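PDB 3TQC: pantothenate kinase from Coxiella burnetii, which catalyses the ATP-dependent phosphorylation of (R)-pantothenate to (R)-4'-phosphopantothenate, the first of five steps from pantothenate to coenzyme A. Local coordinates for residues Phe232-Ala237 with Pro296-Ala301; Gly211-Lys214 with Leu219-Phe222; Leu65-Val70 with Pro120-Val125; Leu205-Thr210 with Asp225-Ser230. One frame throughout, in Å; residues are numbered along the deposited sequence.

Along the chain the order is contact 3, contact 4 with contact 2 nested inside the loop it closes, and finally contact 1. Contacts 1 and 4 share strand 229-234 of the mixed sheet, their centres about 12 Å apart, and touch through Arg300 and Leu208. Contact 2 lies about 13 Å from contact 4, centre to centre, farther out along the same excursion between strands 199-203 and 229-234. Contact 3 joins helix 52-84 to the edge of the sheet, with its centre about 31 Å from that of contact 2; it meets contact 4 through Tyr69 and Phe229. Contacts 1 and 4 lie near the P-loop, and all four have residues within reach of the second subunit.

Contact 1 of 4, residues Phe232-Ala237 with Pro296-Ala301; sequences FVDAQA and PYKNRA
One face of the Phe232 ring carries the aliphatic part of Lys298, while Asp234 CB of the same strand lies in plane at the ring edge. Lys298 CG sits 3.6 Å from the centroid of the Phe232 ring and 16° off its normal, a CH-pi contact displaced slightly toward the CD2-CE2 rim. The two side chains cross at about a right angle. Phe232 has CG anti to its N (chi1 -175°), which turns the ring toward the lysine, and the bend of Lys298 at chi3 (70°) carries the chain onward to Asp234. There Asp234 OD2 and Lys298 NZ are 3.9 Å apart, a long salt bridge that would give weak electrostatic attraction rather than a tight grip. At the root of the aromatic side chain, Phe232 CB packs on Ala301 CB at 3.6 Å. Phe232 also lies beside Gly99, in the P-loop that binds ADP here through neighbouring residues. The contact thus fastens the 3-10 segment after helix 271-294, and the Ala301 that follows it, against strand 229-234. Phe232 and Asp234 make backbone hydrogen bonds with the adjacent strand 303-307, and Ile304 of that strand touches Phe232, Asp234 and Lys298.

Contact 2 of 4, residues Gly211-Lys214 with Leu219-Phe222; sequences GVRK and LQVF
Bends at chi2 (-84°) and chi3 in Arg213, and at chi2 (-59°) in Gln220, fold both side chains so that their middles meet. Arg213 CD lies 3.8 Å from Gln220 CG, and Arg213 NE is equally close to that methylene. The chains pass at a slant, with guanidinium and amide planes 49° apart, so the two flat groups do not stack. The Gln220 amide instead reaches toward the backbone of 211-213: its NE2 comes within 3.7 Å of Val212 O, too far for a hydrogen bond, and the amide is held by Gln218 OE1, which accepts from NE2. Arg213 in turn donates through NH2 to Leu216 O, so each polar end is tied down within the short connection between the two segments. At the other end Phe222 CD1 approaches Gly211 N at 3.9 Å, leaving the ring beside the glycine backbone. Gln220 packs on Tyr297 of the second subunit, and Phe222 on Thr210 of that subunit, which makes this region part of the dimer interface. Lacking regular strand or helix, the two segments form the irregular arms of a projecting loop between strands 199-203 and 229-234 of the P-loop kinase fold.

Contact 3 of 4, residues Leu65-Val70 with Pro120-Val125; sequences LLSFYV and PDHPNV
His122 and Ser67 meet across the flank of the P-loop kinase fold, where the long helix 52-84 packs against the loop leading into strand 125-129 of the mixed sheet. The imidazole is pointed at the helix with its NE2 corner foremost, and the serine hydroxyl comes to that corner close to the ring plane. Ser67 OG and His122 NE2 are 2.7 Å apart, a short hydrogen bond in which either partner could be the donor. Ser67 CB also lies in the ring plane at this edge, 3.4 Å from His122 NE2, so the serine addresses the imidazole with its whole side chain.

Val70, one turn further along the helix, meets the same ring differently. Its CG1 approaches the CD2 corner at a slant, beside the polar contact, so that the histidine is touched by a hydroxyl at one corner and a methyl group next to it. Two torsions set this up: a chi1 of -173° turns Ser67 OG away from its own N, and His122 holds CG between its N and its carbonyl carbon (chi1 50°), which directs the ring toward the helix.

All three residues are buried. The far nitrogen of the imidazole, ND1, makes a weak hydrogen bond to Leu116 O at the end of helix 105-116, so both ring nitrogens have partners and the ring's rotation is probably fixed. Ile199 of the neighbouring strand 199-203 packs on both Val70 and His122. The closest approach of the valine is from Val70 CG1 to His122 CD2, 3.7 Å.

Contact 4 of 4, residues Leu205-Thr210 with Asp225-Ser230; sequences LNILQT and DFFDFS
Phe227 points its ring edge at Ile207 and Leu208, where a type I beta turn (Asn206 to Gln209) packs against the residues leading into strand 229-234 in the P-loop kinase core. With chi1 at 65°, the Phe227 ring leaves its backbone flanked by peptide nitrogen and carbonyl carbon alike and runs toward the turn, and both turn residues cross it at about a right angle. Near the ring plane, Phe227 CE2 faces the backbone carbonyl of the turn, 3.5 Å from Ile207 O, and Phe227 CZ lies 3.6 Å from Leu208 CD2. The contact is therefore made at the rim.

Ile207 makes the same choice for CG1 (chi1 57°), and with chi2 near 158° its chain extends so that Ile207 CD1 meets Phe227 CE2 at 4.1 Å. Leu208 has CG anti to its carbonyl carbon and brings the CD2 methyl against both the phenylalanine and Ser230. The turn is closed by Gln209 N to Asn206 O, and Leu208 O accepts a hydrogen bond from Arg300 NH1. Behind the contact Ile207 rests on Ala98 and Phe227 on Ile94, both of strand 93-99, so it joins the loop after strand 199-203 to the central strands. Ser230 OG is bonded to Gln302 OE1, and Ser230 CB and Leu208 CD2 are 4.1 Å apart.

Contact 1 of 4, residues Phe232-Ala237 with Pro296-Ala301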
loop_
_atom_site.group_PDB
_atom_site.type_symbol
_atom_site.label_atom_id
_atom_site.label_comp_id
_atom_site.label_asym_id
_atom_site.label_seq_id
_atom_site.Cartn_x
_atom_site.Cartn_y
_atom_site.Cartn_z
ATOM N N PHE B 232 8.848 3.707 9.783
ATOM C CA PHE B 232 8.459 3.133 11.056
ATOM C C PHE B 232 9.630 3.377 12.002
ATOM O O PHE B 232 10.754 3.044 11.667
ATOM C CB PHE B 232 8.139 1.653 10.922
ATOM C CG PHE B 232 7.613 1.014 12.189
ATOM C CD1 PHE B 232 6.262 0.767 12.347
ATOM C CD2 PHE B 232 8.481 0.627 13.197
ATOM C CE1 PHE B 232 5.784 0.167 13.489
ATOM C CE2 PHE B 232 8.015 0.027 14.336
ATOM C CZ PHE B 232 6.651 -0.198 14.487
ATOM N N VAL B 233 9.363 4.003 13.147
ATOM C CA VAL B 233 10.393 4.201 14.169
ATOM C C VAL B 233 10.283 3.047 15.183
ATOM O O VAL B 233 9.209 2.804 15.735
ATOM C CB VAL B 233 10.242 5.564 14.852
ATOM C CG1 VAL B 233 11.343 5.758 15.904
ATOM C CG2 VAL B 233 10.254 6.684 13.779
ATOM N N ASP B 234 11.390 2.342 15.400
ATOM C CA ASP B 234 11.405 1.065 16.120
ATOM C C ASP B 234 12.431 1.122 17.235
ATOM O O ASP B 234 13.451 1.799 17.131
ATOM C CB ASP B 234 11.766 -0.076 15.145
ATOM C CG ASP B 234 11.586 -1.485 15.750
ATOM O OD1 ASP B 234 10.564 -1.774 16.422
ATOM O OD2 ASP B 234 12.472 -2.336 15.513
ATOM N N ALA B 235 12.166 0.392 18.295
ATOM C CA ALA B 235 13.131 0.232 19.362
ATOM C C ALA B 235 12.642 -0.910 20.224
ATOM O O ALA B 235 11.478 -1.317 20.117
ATOM C CB ALA B 235 13.274 1.515 20.178
ATOM N N GLN B 236 13.530 -1.444 21.056
ATOM C CA GLN B 236 13.139 -2.502 21.967
ATOM C C GLN B 236 12.019 -1.995 22.862
ATOM O O GLN B 236 12.031 -0.841 23.274
ATOM C CB GLN B 236 14.324 -2.986 22.804
ATOM C CG GLN B 236 15.339 -3.824 22.011
ATOM C CD GLN B 236 16.038 -4.884 22.864
ATOM O OE1 GLN B 236 17.276 -4.979 22.884
ATOM N NE2 GLN B 236 15.248 -5.680 23.585
ATOM N N ALA B 237 11.034 -2.856 23.104
ATOM C CA ALA B 237 9.930 -2.576 24.024
ATOM C C ALA B 237 10.407 -2.058 25.394
ATOM O O ALA B 237 9.866 -1.078 25.892
ATOM C CB ALA B 237 9.044 -3.837 24.199
ATOM N N PRO B 296 2.973 -5.514 14.461
ATOM C CA PRO B 296 2.646 -6.445 13.398
ATOM C C PRO B 296 2.677 -5.850 11.994
ATOM O O PRO B 296 2.824 -6.581 11.034
ATOM C CB PRO B 296 1.226 -6.875 13.751
ATOM C CG PRO B 296 1.197 -6.792 15.216
ATOM C CD PRO B 296 1.983 -5.582 15.553
ATOM N N TYR B 297 2.519 -4.537 11.880
ATOM C CA TYR B 297 2.498 -3.890 10.575
ATOM C C TYR B 297 3.817 -3.189 10.267
ATOM O O TYR B 297 3.938 -2.542 9.240
ATOM C CB TYR B 297 1.300 -2.934 10.481
ATOM C CG TYR B 297 0.002 -3.673 10.616
ATOM C CD1 TYR B 297 -0.526 -4.370 9.542
ATOM C CD2 TYR B 297 -0.679 -3.727 11.839
ATOM C CE1 TYR B 297 -1.722 -5.092 9.663
ATOM C CE2 TYR B 297 -1.872 -4.442 11.970
ATOM C CZ TYR B 297 -2.383 -5.120 10.879
ATOM O OH TYR B 297 -3.561 -5.832 10.994
ATOM N N LYS B 298 4.822 -3.381 11.119
ATOM C CA LYS B 298 6.120 -2.720 10.946
ATOM C C LYS B 298 6.688 -2.929 9.534
ATOM O O LYS B 298 7.235 -2.001 8.902
ATOM C CB LYS B 298 7.123 -3.240 11.992
ATOM C CG LYS B 298 8.499 -2.597 11.911
ATOM C CD LYS B 298 9.523 -3.198 12.882
ATOM C CE LYS B 298 9.916 -4.612 12.475
ATOM N NZ LYS B 298 11.269 -4.933 12.932
ATOM N N ASN B 299 6.566 -4.155 9.044
ATOM C CA ASN B 299 7.192 -4.512 7.786
ATOM C C ASN B 299 6.441 -3.958 6.586
ATOM O O ASN B 299 6.839 -4.192 5.453
ATOM C CB ASN B 299 7.392 -6.026 7.700
ATOM C CG ASN B 299 8.430 -6.526 8.707
ATOM O OD1 ASN B 299 9.261 -5.752 9.194
ATOM N ND2 ASN B 299 8.383 -7.814 9.027
ATOM N N ARG B 300 5.368 -3.209 6.818
ATOM C CA ARG B 300 4.709 -2.519 5.707
ATOM C C ARG B 300 5.410 -1.206 5.355
ATOM O O ARG B 300 5.145 -0.650 4.325
ATOM C CB ARG B 300 3.239 -2.243 6.005
ATOM C CG ARG B 300 2.396 -3.469 6.223
ATOM C CD ARG B 300 0.925 -3.107 6.150
ATOM N NE ARG B 300 0.590 -2.567 4.832
ATOM C CZ ARG B 300 -0.241 -1.554 4.600
ATOM N NH1 ARG B 300 -0.873 -0.940 5.595
ATOM N NH2 ARG B 300 -0.429 -1.148 3.340
ATOM N N ALA B 301 6.280 -0.724 6.234
ATOM C CA ALA B 301 6.976 0.538 6.069
ATOM C C ALA B 301 8.030 0.444 5.006
ATOM O O ALA B 301 8.642 -0.605 4.823
ATOM C CB ALA B 301 7.628 0.953 7.381
#

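Contact 2 of 4, residues Gly211-Lys214 with Leu219-Phe222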
loop_
_atom_site.group_PDB
_atom_site.type_symbol
_atom_site.label_atom_id
_atom_site.label_comp_id
_atom_site.label_asym_id
_atom_site.label_seq_id
_atom_site.Cartn_x
_atom_site.Cartn_y
_atom_site.Cartn_z
ATOM N N GLY B 211 -8.623 -1.287 8.183
ATOM C CA GLY B 211 -9.920 -1.021 8.792
ATOM C C GLY B 211 -10.615 -2.310 9.199
ATOM O O GLY B 211 -10.209 -3.410 8.798
ATOM N N VAL B 212 -11.669 -2.180 9.996
ATOM C CA VAL B 212 -12.464 -3.334 10.395
ATOM C C VAL B 212 -13.518 -3.616 9.311
ATOM O O VAL B 212 -14.063 -2.682 8.712
ATOM C CB VAL B 212 -13.127 -3.098 11.771
ATOM C CG1 VAL B 212 -12.095 -2.590 12.771
ATOM C CG2 VAL B 212 -14.277 -2.109 11.662
ATOM N N ARG B 213 -13.795 -4.888 9.041
ATOM C CA ARG B 213 -14.843 -5.237 8.075
ATOM C C ARG B 213 -16.173 -5.288 8.828
ATOM O O ARG B 213 -16.499 -6.310 9.415
ATOM C CB ARG B 213 -14.595 -6.604 7.392
ATOM C CG ARG B 213 -13.156 -6.942 6.962
ATOM C CD ARG B 213 -12.750 -6.387 5.598
ATOM N NE ARG B 213 -13.499 -6.906 4.443
ATOM C CZ ARG B 213 -13.220 -8.022 3.759
ATOM N NH1 ARG B 213 -12.221 -8.820 4.108
ATOM N NH2 ARG B 213 -13.972 -8.360 2.717
ATOM N N LYS B 214 -16.938 -4.195 8.840
ATOM C CA LYS B 214 -18.288 -4.249 9.414
ATOM C C LYS B 214 -19.042 -5.374 8.715
ATOM O O LYS B 214 -19.550 -6.284 9.367
ATOM C CB LYS B 214 -19.043 -2.929 9.248
ATOM C CG LYS B 214 -18.595 -1.809 10.193
ATOM C CD LYS B 214 -19.688 -0.731 10.331
ATOM C CE LYS B 214 -19.112 0.650 10.660
ATOM N NZ LYS B 214 -20.191 1.687 10.741
ATOM N N LEU B 219 -16.861 -1.376 1.395
ATOM C CA LEU B 219 -15.666 -0.881 0.695
ATOM C C LEU B 219 -14.517 -0.638 1.667
ATOM O O LEU B 219 -14.711 -0.048 2.738
ATOM C CB LEU B 219 -15.970 0.398 -0.105
ATOM C CG LEU B 219 -16.407 0.128 -1.553
ATOM C CD1 LEU B 219 -17.274 1.235 -2.153
ATOM C CD2 LEU B 219 -15.161 -0.101 -2.397
ATOM N N GLN B 220 -13.329 -1.110 1.292
ATOM C CA GLN B 220 -12.175 -1.063 2.169
ATOM C C GLN B 220 -11.048 -0.278 1.526
ATOM O O GLN B 220 -10.566 -0.619 0.446
ATOM C CB GLN B 220 -11.681 -2.478 2.522
ATOM C CG GLN B 220 -12.660 -3.342 3.364
ATOM C CD GLN B 220 -13.033 -2.714 4.712
ATOM O OE1 GLN B 220 -12.171 -2.238 5.457
ATOM N NE2 GLN B 220 -14.321 -2.707 5.020
ATOM N N VAL B 221 -10.651 0.781 2.217
ATOM C CA VAL B 221 -9.425 1.515 1.938
ATOM C C VAL B 221 -8.684 1.679 3.265
ATOM O O VAL B 221 -9.294 1.780 4.328
ATOM C CB VAL B 221 -9.698 2.918 1.323
ATOM C CG1 VAL B 221 -10.760 3.668 2.131
ATOM C CG2 VAL B 221 -8.432 3.736 1.283
ATOM N N PHE B 222 -7.365 1.683 3.178
ATOM C CA PHE B 222 -6.496 1.847 4.326
ATOM C C PHE B 222 -5.849 3.210 4.273
ATOM O O PHE B 222 -5.760 3.808 3.206
ATOM C CB PHE B 222 -5.401 0.788 4.299
ATOM C CG PHE B 222 -5.906 -0.586 4.005
ATOM C CD1 PHE B 222 -7.078 -1.040 4.581
ATOM C CD2 PHE B 222 -5.206 -1.435 3.170
ATOM C CE1 PHE B 222 -7.542 -2.299 4.320
ATOM C CE2 PHE B 222 -5.675 -2.703 2.918
ATOM C CZ PHE B 222 -6.846 -3.127 3.495
#

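Contact 3 of 4, residues Leu65-Val70 with Pro120-Val125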
loop_
_atom_site.group_PDB
_atom_site.type_symbol
_atom_site.label_atom_id
_atom_site.label_comp_id
_atom_site.label_asym_id
_atom_site.label_seq_id
_atom_site.Cartn_x
_atom_site.Cartn_y
_atom_site.Cartn_z
ATOM N N LEU B 65 17.144 12.129 1.255
ATOM C CA LEU B 65 16.680 10.894 0.618
ATOM C C LEU B 65 15.213 11.063 0.274
ATOM O O LEU B 65 14.808 10.861 -0.850
ATOM C CB LEU B 65 16.886 9.674 1.523
ATOM C CG LEU B 65 16.288 8.342 1.017
ATOM C CD1 LEU B 65 17.061 7.815 -0.169
ATOM C CD2 LEU B 65 16.237 7.296 2.105
ATOM N N LEU B 66 14.427 11.490 1.249
ATOM C CA LEU B 66 13.008 11.718 1.031
ATOM C C LEU B 66 12.752 12.756 -0.050
ATOM O O LEU B 66 11.807 12.625 -0.814
ATOM C CB LEU B 66 12.344 12.152 2.330
ATOM C CG LEU B 66 12.360 11.084 3.404
ATOM C CD1 LEU B 66 11.758 11.612 4.693
ATOM C CD2 LEU B 66 11.581 9.892 2.850
ATOM N N SER B 67 13.583 13.789 -0.113
ATOM C CA SER B 67 13.428 14.792 -1.149
ATOM C C SER B 67 13.473 14.119 -2.516
ATOM O O SER B 67 12.700 14.471 -3.379
ATOM C CB SER B 67 14.483 15.903 -1.040
ATOM O OG SER B 67 14.226 16.959 -1.952
ATOM N N PHE B 68 14.349 13.132 -2.701
ATOM C CA PHE B 68 14.409 12.424 -3.995
ATOM C C PHE B 68 13.041 11.872 -4.365
ATOM O O PHE B 68 12.607 11.985 -5.516
ATOM C CB PHE B 68 15.405 11.266 -3.996
ATOM C CG PHE B 68 16.836 11.680 -4.142
ATOM C CD1 PHE B 68 17.321 12.086 -5.356
ATOM C CD2 PHE B 68 17.698 11.631 -3.055
ATOM C CE1 PHE B 68 18.650 12.472 -5.487
ATOM C CE2 PHE B 68 19.007 11.996 -3.179
ATOM C CZ PHE B 68 19.489 12.421 -4.394
ATOM N N TYR B 69 12.371 11.269 -3.390
ATOM C CA TYR B 69 11.067 10.655 -3.636
ATOM C C TYR B 69 10.023 11.696 -3.963
ATOM O O TYR B 69 9.244 11.512 -4.881
ATOM C CB TYR B 69 10.590 9.819 -2.438
ATOM C CG TYR B 69 11.241 8.468 -2.358
ATOM C CD1 TYR B 69 10.544 7.318 -2.687
ATOM C CD2 TYR B 69 12.568 8.337 -1.951
ATOM C CE1 TYR B 69 11.153 6.063 -2.617
ATOM C CE2 TYR B 69 13.180 7.090 -1.873
ATOM C CZ TYR B 69 12.470 5.960 -2.223
ATOM O OH TYR B 69 13.079 4.720 -2.157
ATOM N N VAL B 70 9.999 12.791 -3.217
ATOM C CA VAL B 70 9.000 13.819 -3.457
ATOM C C VAL B 70 9.209 14.462 -4.824
ATOM O O VAL B 70 8.252 14.619 -5.576
ATOM C CB VAL B 70 9.000 14.882 -2.372
ATOM C CG1 VAL B 70 8.009 15.966 -2.689
ATOM C CG2 VAL B 70 8.710 14.244 -1.040
ATOM N N PRO B 120 13.658 23.879 -2.308
ATOM C CA PRO B 120 12.724 24.767 -2.983
ATOM C C PRO B 120 11.665 24.068 -3.838
ATOM O O PRO B 120 10.705 24.718 -4.231
ATOM C CB PRO B 120 13.644 25.665 -3.840
ATOM C CG PRO B 120 14.853 24.869 -4.063
ATOM C CD PRO B 120 15.041 24.065 -2.803
ATOM N N ASP B 121 11.819 22.780 -4.135
ATOM C CA ASP B 121 10.742 22.040 -4.808
ATOM C C ASP B 121 9.602 21.692 -3.871
ATOM O O ASP B 121 8.536 21.322 -4.334
ATOM C CB ASP B 121 11.245 20.748 -5.470
ATOM C CG ASP B 121 11.996 21.010 -6.773
ATOM O OD1 ASP B 121 11.952 22.154 -7.273
ATOM O OD2 ASP B 121 12.636 20.069 -7.292
ATOM N N HIS B 122 9.822 21.782 -2.565
ATOM C CA HIS B 122 8.777 21.433 -1.626
ATOM C C HIS B 122 8.908 22.126 -0.281
ATOM O O HIS B 122 9.012 21.485 0.749
ATOM C CB HIS B 122 8.677 19.916 -1.491
ATOM C CG HIS B 122 9.974 19.229 -1.236
ATOM N ND1 HIS B 122 10.624 19.288 -0.019
ATOM C CD2 HIS B 122 10.723 18.427 -2.027
ATOM C CE1 HIS B 122 11.728 18.567 -0.083
ATOM N NE2 HIS B 122 11.814 18.036 -1.289
ATOM N N PRO B 123 8.861 23.466 -0.286
ATOM C CA PRO B 123 9.043 24.228 0.945
ATOM C C PRO B 123 7.851 24.150 1.886
ATOM O O PRO B 123 7.995 24.480 3.063
ATOM C CB PRO B 123 9.192 25.661 0.431
ATOM C CG PRO B 123 8.312 25.702 -0.751
ATOM C CD PRO B 123 8.451 24.343 -1.399
ATOM N N ASN B 124 6.688 23.743 1.376
ATOM C CA ASN B 124 5.470 23.732 2.182
ATOM C C ASN B 124 5.222 22.353 2.745
ATOM O O ASN B 124 4.836 21.435 2.024
ATOM C CB ASN B 124 4.278 24.224 1.372
ATOM C CG ASN B 124 4.409 25.682 1.007
ATOM O OD1 ASN B 124 4.917 26.473 1.797
ATOM N ND2 ASN B 124 3.962 26.048 -0.194
ATOM N N VAL B 125 5.490 22.205 4.037
ATOM C CA VAL B 125 5.433 20.897 4.658
ATOM C C VAL B 125 4.557 20.943 5.883
ATOM O O VAL B 125 4.752 21.794 6.741
ATOM C CB VAL B 125 6.840 20.400 5.015
ATOM C CG1 VAL B 125 6.798 18.924 5.458
ATOM C CG2 VAL B 125 7.754 20.574 3.807
#

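Contact 4 of 4, residues Leu205-Thr210 with Asp225-Ser230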
loop_
_atom_site.group_PDB
_atom_site.type_symbol
_atom_site.label_atom_id
_atom_site.label_comp_id
_atom_site.label_asym_id
_atom_site.label_seq_id
_atom_site.Cartn_x
_atom_site.Cartn_y
_atom_site.Cartn_z
ATOM N N LEU B 205 0.082 6.195 15.665
ATOM C CA LEU B 205 0.160 4.763 15.977
ATOM C C LEU B 205 -0.338 3.852 14.841
ATOM O O LEU B 205 0.227 2.787 14.597
ATOM C CB LEU B 205 -0.700 4.455 17.226
ATOM C CG LEU B 205 -0.482 5.291 18.492
ATOM C CD1 LEU B 205 -1.373 4.818 19.633
ATOM C CD2 LEU B 205 0.987 5.238 18.914
ATOM N N ASN B 206 -1.396 4.283 14.163
ATOM C CA ASN B 206 -2.284 3.365 13.444
ATOM C C ASN B 206 -2.211 3.432 11.935
ATOM O O ASN B 206 -3.074 2.879 11.265
ATOM C CB ASN B 206 -3.728 3.641 13.857
ATOM C CG ASN B 206 -4.146 5.101 13.613
ATOM O OD1 ASN B 206 -3.305 5.991 13.578
ATOM N ND2 ASN B 206 -5.446 5.340 13.476
ATOM N N ILE B 207 -1.212 4.116 11.391
ATOM C CA ILE B 207 -1.257 4.465 9.969
ATOM C C ILE B 207 -0.978 3.299 9.037
ATOM O O ILE B 207 -1.247 3.399 7.841
ATOM C CB ILE B 207 -0.308 5.602 9.613
ATOM C CG1 ILE B 207 1.129 5.250 10.000
ATOM C CG2 ILE B 207 -0.784 6.870 10.261
ATOM C CD1 ILE B 207 2.169 6.045 9.222
ATOM N N LEU B 208 -0.415 2.218 9.575
ATOM C CA LEU B 208 -0.082 1.036 8.799
ATOM C C LEU B 208 -1.131 -0.076 8.954
ATOM O O LEU B 208 -1.014 -1.142 8.354
ATOM C CB LEU B 208 1.287 0.522 9.225
ATOM C CG LEU B 208 2.389 1.557 9.060
ATOM C CD1 LEU B 208 3.757 1.001 9.380
ATOM C CD2 LEU B 208 2.349 2.113 7.646
ATOM N N GLN B 209 -2.150 0.190 9.758
ATOM C CA GLN B 209 -3.187 -0.783 10.021
ATOM C C GLN B 209 -4.221 -0.816 8.915
ATOM O O GLN B 209 -4.187 -0.009 7.987
ATOM C CB GLN B 209 -3.875 -0.452 11.337
ATOM C CG GLN B 209 -2.964 -0.512 12.538
ATOM C CD GLN B 209 -3.640 0.020 13.794
ATOM O OE1 GLN B 209 -4.849 0.283 13.801
ATOM N NE2 GLN B 209 -2.869 0.170 14.857
ATOM N N THR B 210 -5.146 -1.755 9.030
ATOM C CA THR B 210 -6.280 -1.851 8.135
ATOM C C THR B 210 -7.539 -1.532 8.910
ATOM O O THR B 210 -7.536 -1.529 10.143
ATOM C CB THR B 210 -6.404 -3.271 7.586
ATOM O OG1 THR B 210 -6.404 -4.186 8.681
ATOM C CG2 THR B 210 -5.242 -3.592 6.658
ATOM N N ASP B 225 -3.320 3.711 1.693
ATOM C CA ASP B 225 -3.721 4.004 0.325
ATOM C C ASP B 225 -3.704 5.501 0.015
ATOM O O ASP B 225 -3.796 5.891 -1.153
ATOM C CB ASP B 225 -5.080 3.390 0.017
ATOM C CG ASP B 225 -5.066 1.865 0.124
ATOM O OD1 ASP B 225 -5.936 1.299 0.801
ATOM O OD2 ASP B 225 -4.177 1.230 -0.461
ATOM N N PHE B 226 -3.522 6.331 1.043
ATOM C CA PHE B 226 -3.440 7.774 0.866
ATOM C C PHE B 226 -2.074 8.354 1.122
ATOM O O PHE B 226 -1.888 9.586 1.064
ATOM C CB PHE B 226 -4.463 8.461 1.740
ATOM C CG PHE B 226 -5.842 8.163 1.339
ATOM C CD1 PHE B 226 -6.608 7.278 2.060
ATOM C CD2 PHE B 226 -6.364 8.726 0.193
ATOM C CE1 PHE B 226 -7.895 6.986 1.667
ATOM C CE2 PHE B 226 -7.632 8.436 -0.214
ATOM C CZ PHE B 226 -8.409 7.564 0.530
ATOM N N PHE B 227 -1.094 7.507 1.365
ATOM C CA PHE B 227 0.261 8.010 1.460
ATOM C C PHE B 227 1.206 7.318 0.506
ATOM O O PHE B 227 0.904 6.266 -0.052
ATOM C CB PHE B 227 0.771 8.063 2.925
ATOM C CG PHE B 227 0.918 6.737 3.620
ATOM C CD1 PHE B 227 1.716 5.726 3.101
ATOM C CD2 PHE B 227 0.333 6.540 4.855
ATOM C CE1 PHE B 227 1.905 4.508 3.802
ATOM C CE2 PHE B 227 0.493 5.329 5.553
ATOM C CZ PHE B 227 1.285 4.318 5.025
ATOM N N ASP B 228 2.356 7.947 0.318
ATOM C CA ASP B 228 3.306 7.554 -0.702
ATOM C C ASP B 228 4.524 6.809 -0.157
ATOM O O ASP B 228 5.166 6.035 -0.861
ATOM C CB ASP B 228 3.751 8.829 -1.410
ATOM C CG ASP B 228 2.594 9.543 -2.046
ATOM O OD1 ASP B 228 2.241 9.125 -3.166
ATOM O OD2 ASP B 228 2.027 10.482 -1.433
ATOM N N PHE B 229 4.832 7.055 1.104
ATOM C CA PHE B 229 6.046 6.567 1.718
ATOM C C PHE B 229 5.787 6.503 3.204
ATOM O O PHE B 229 5.097 7.360 3.744
ATOM C CB PHE B 229 7.155 7.558 1.433
ATOM C CG PHE B 229 8.523 7.062 1.764
ATOM C CD1 PHE B 229 9.360 6.593 0.770
ATOM C CD2 PHE B 229 8.993 7.103 3.065
ATOM C CE1 PHE B 229 10.651 6.138 1.082
ATOM C CE2 PHE B 229 10.263 6.654 3.382
ATOM C CZ PHE B 229 11.090 6.172 2.398
ATOM N N SER B 230 6.336 5.512 3.879
ATOM C CA SER B 230 6.180 5.441 5.326
ATOM C C SER B 230 7.470 5.079 6.007
ATOM O O SER B 230 8.252 4.281 5.488
ATOM C CB SER B 230 5.115 4.422 5.700
ATOM O OG SER B 230 5.429 3.185 5.118
#